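Local coordinates for protein acetyltransferase (Sinorhizobium meliloti, PDB 4JXQ) that probably transfers an acyl group, such as acetyl from acetyl-CoA, to an acceptor, as a member of the GNAT family of acetyltransferases, at residues V57-E62 with K102-E107. Numbering follows the deposited sequence.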
ATOM      1  N   VAL A  57     -19.752   0.302   7.373  1.00  9.70           N
ATOM      2  CA  VAL A  57     -20.864  -0.336   8.048  0.80 10.31           C
ATOM      3  C   VAL A  57     -20.480  -0.665   9.475  1.00  9.94           C
ATOM      4  O   VAL A  57     -19.312  -0.766   9.874  1.00 10.87           O
ATOM      5  CB  VAL A  57     -21.321  -1.596   7.288  0.80 12.40           C
ATOM      6  CG1 VAL A  57     -21.729  -1.248   5.849  0.80 14.38           C
ATOM      7  CG2 VAL A  57     -20.272  -2.679   7.265  0.80 10.46           C
ATOM      8  N   VAL A  58     -21.513  -0.823  10.295  1.00 10.46           N
ATOM      9  CA  VAL A  58     -21.389  -1.228  11.661  1.00 10.98           C
ATOM     10  C   VAL A  58     -22.228  -2.495  11.944  1.00 11.27           C
ATOM     11  O   VAL A  58     -23.214  -2.769  11.241  1.00 12.24           O
ATOM     12  CB  VAL A  58     -21.773  -0.154  12.677  1.00 11.04           C
ATOM     13  CG1 VAL A  58     -20.796   1.006  12.659  1.00 11.65           C
ATOM     14  CG2 VAL A  58     -23.218   0.375  12.455  1.00 13.75           C
ATOM     15  N   ALA A  59     -21.767  -3.237  12.912  1.00 11.34           N
ATOM     16  CA  ALA A  59     -22.503  -4.358  13.509  1.00 12.43           C
ATOM     17  C   ALA A  59     -22.984  -3.936  14.873  1.00 12.17           C
ATOM     18  O   ALA A  59     -22.280  -3.305  15.626  1.00 13.18           O
ATOM     19  CB  ALA A  59     -21.613  -5.605  13.640  1.00 13.13           C
ATOM     20  N   LEU A  60     -24.216  -4.348  15.186  1.00 13.38           N
ATOM     21  CA  LEU A  60     -24.916  -3.958  16.372  1.00 14.13           C
ATOM     22  C   LEU A  60     -25.222  -5.143  17.242  1.00 15.25           C
ATOM     23  O   LEU A  60     -25.501  -6.210  16.761  1.00 17.12           O
ATOM     24  CB  LEU A  60     -26.276  -3.299  16.048  1.00 15.97           C
ATOM     25  CG  LEU A  60     -26.233  -2.187  15.001  1.00 16.95           C
ATOM     26  CD1 LEU A  60     -27.660  -1.644  14.819  1.00 18.58           C
ATOM     27  CD2 LEU A  60     -25.283  -1.079  15.419  1.00 16.88           C
ATOM     28  N   ASP A  61     -25.207  -4.903  18.543  1.00 17.45           N
ATOM     29  CA  ASP A  61     -25.725  -5.922  19.487  1.00 17.57           C
ATOM     30  C   ASP A  61     -27.243  -5.815  19.557  1.00 21.20           C
ATOM     31  O   ASP A  61     -27.878  -5.036  18.839  1.00 22.57           O
ATOM     32  CB  ASP A  61     -25.058  -5.786  20.863  1.00 18.99           C
ATOM     33  CG  ASP A  61     -25.528  -4.541  21.677  1.00 22.58           C
ATOM     34  OD1 ASP A  61     -26.489  -3.892  21.260  1.00 21.70           O
ATOM     35  OD2 ASP A  61     -24.885  -4.187  22.674  1.00 25.51           O
ATOM     36  N   GLU A  62     -27.820  -6.630  20.432  1.00 26.09           N
ATOM     37  CA  GLU A  62     -29.306  -6.790  20.510  0.50 32.27           C
ATOM     38  C   GLU A  62     -30.048  -5.520  20.945  1.00 30.49           C
ATOM     39  O   GLU A  62     -31.234  -5.340  20.663  1.00 37.62           O
ATOM     40  CB  GLU A  62     -29.694  -7.995  21.387  0.50 32.63           C
ATOM     41  CG  GLU A  62     -29.302  -7.871  22.859  0.50 36.50           C
ATOM     42  CD  GLU A  62     -29.632  -9.120  23.678  0.50 38.06           C
ATOM     43  OE1 GLU A  62     -30.357 -10.017  23.178  0.50 42.93           O
ATOM     44  OE2 GLU A  62     -29.167  -9.204  24.833  0.50 40.90           O
ATOM     45  N   LYS A 102     -17.704 -12.550   9.633  1.00 12.38           N
ATOM     46  CA  LYS A 102     -18.184 -13.084   8.361  0.50 13.52           C
ATOM     47  C   LYS A 102     -19.299 -12.210   7.703  1.00 12.35           C
ATOM     48  O   LYS A 102     -19.368 -11.957   6.511  1.00 12.81           O
ATOM     49  CB  LYS A 102     -18.668 -14.529   8.499  0.50 16.38           C
ATOM     50  CG  LYS A 102     -17.643 -15.619   8.291  0.50 18.22           C
ATOM     51  CD  LYS A 102     -18.390 -16.979   8.183  0.50 22.81           C
ATOM     52  CE  LYS A 102     -18.820 -17.300   6.744  0.50 31.55           C
ATOM     53  NZ  LYS A 102     -19.054 -18.754   6.473  0.50 40.02           N
ATOM     54  N   ALA A 103     -20.226 -11.799   8.590  1.00 12.27           N
ATOM     55  CA  ALA A 103     -21.304 -10.938   8.103  1.00 12.64           C
ATOM     56  C   ALA A 103     -20.783  -9.607   7.580  1.00 11.04           C
ATOM     57  O   ALA A 103     -21.178  -9.160   6.516  1.00 11.74           O
ATOM     58  CB  ALA A 103     -22.312 -10.712   9.192  1.00 12.77           C
ATOM     59  N   LEU A 104     -19.863  -8.997   8.344  1.00 10.60           N
ATOM     60  CA  LEU A 104     -19.284  -7.704   7.860  1.00  9.88           C
ATOM     61  C   LEU A 104     -18.561  -7.881   6.578  1.00  9.79           C
ATOM     62  O   LEU A 104     -18.712  -7.059   5.670  1.00 10.20           O
ATOM     63  CB  LEU A 104     -18.352  -7.186   8.943  1.00 10.27           C
ATOM     64  CG  LEU A 104     -19.037  -6.593  10.192  1.00 11.14           C
ATOM     65  CD1 LEU A 104     -18.076  -6.406  11.314  1.00 11.46           C
ATOM     66  CD2 LEU A 104     -19.780  -5.284   9.820  1.00 11.92           C
ATOM     67  N   LEU A 105     -17.733  -8.932   6.456  1.00  9.69           N
ATOM     68  CA  LEU A 105     -16.994  -9.130   5.207  1.00  9.41           C
ATOM     69  C   LEU A 105     -17.924  -9.448   4.040  1.00 10.07           C
ATOM     70  O   LEU A 105     -17.748  -8.985   2.941  1.00 10.30           O
ATOM     71  CB  LEU A 105     -15.909 -10.194   5.391  1.00  9.96           C
ATOM     72  CG  LEU A 105     -14.947 -10.387   4.234  1.00 10.43           C
ATOM     73  CD1 LEU A 105     -14.325  -9.092   3.738  1.00 11.08           C
ATOM     74  CD2 LEU A 105     -13.894 -11.399   4.629  1.00 11.01           C
ATOM     75  N   SER A 106     -18.968 -10.273   4.336  1.00 10.30           N
ATOM     76  CA  SER A 106     -19.972 -10.555   3.297  0.70 11.09           C
ATOM     77  C   SER A 106     -20.668  -9.272   2.709  1.00 10.28           C
ATOM     78  O   SER A 106     -20.920  -9.119   1.546  1.00 11.22           O
ATOM     79  CB  SER A 106     -21.054 -11.485   3.814  0.70 13.37           C
ATOM     80  OG  SER A 106     -20.608 -12.770   4.204  0.70 13.86           O
ATOM     81  N   GLU A 107     -20.932  -8.379   3.654  1.00 10.50           N
ATOM     82  CA  GLU A 107     -21.497  -7.083   3.309  1.00 10.50           C
ATOM     83  C   GLU A 107     -20.542  -6.266   2.461  1.00 10.55           C
ATOM     84  O   GLU A 107     -20.932  -5.702   1.442  1.00 11.22           O
ATOM     85  CB  GLU A 107     -21.911  -6.358   4.584  1.00 11.55           C
ATOM     86  CG  GLU A 107     -22.342  -4.889   4.460  1.00 11.43           C
ATOM     87  CD  GLU A 107     -23.630  -4.607   3.789  1.00 13.27           C
ATOM     88  OE1 GLU A 107     -24.264  -5.509   3.234  1.00 17.16           O
ATOM     89  OE2 GLU A 107     -24.046  -3.439   3.728  1.00 12.75           O
TER
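Glu107 OE2 is held in a salt bridge by NH1 of Arg111, one turn further along the same helix, while a methyl of Val57 lies against it, with CG1 3.8 Å from OE2. The contact belongs to the GNAT fold: helix 100-115, whose first turn includes the acetyl-CoA-binding Gly101 and which comes just after Gly97, another residue of that site, packs on one face of the mixed sheet, here over strand 56-60. The short segments run nearly antiparallel, at 153°, with axes approaching to 9.3 Å. Val57 and Ala59 direct their side chains at the helix, whereas the intervening Val58 turns to the other face of the sheet.

Glu107 reaches the strand through its aliphatic part. With CG anti to the backbone N (chi1 171°), the CG methylene is set against both valine methyls, at 3.9 Å from Val57 CG1 and 4.1 Å from Val57 CG2, in the valine conformer described; a second was also modelled. The bend at chi2 (70°) then carries the carboxylate past Val57 CG1. Arg111 probably offsets the negative charge that the carboxylate brings to this mostly apolar contact, where Leu6 of strand 5-8 also touches Glu107.

Leu104, three residues earlier, supplies the other side chain by which the helix touches the strand. It and Val57 run side by side with opposite headings, which brings Leu104 CD2 to 3.7 Å from Val57 CG2. Leu104 also packs on Ala70, Ile89 and Leu91; the last two bind acetyl-CoA, and this leucine thus joins strand 56-60 to the cofactor-binding strand 84-91 through one apolar cluster. The small side chain of Ala59 probably leaves the leucine tip room beside the strand: Leu104 CD2 lies 4.2 Å from Ala59 CB and the same distance from Ala59 N.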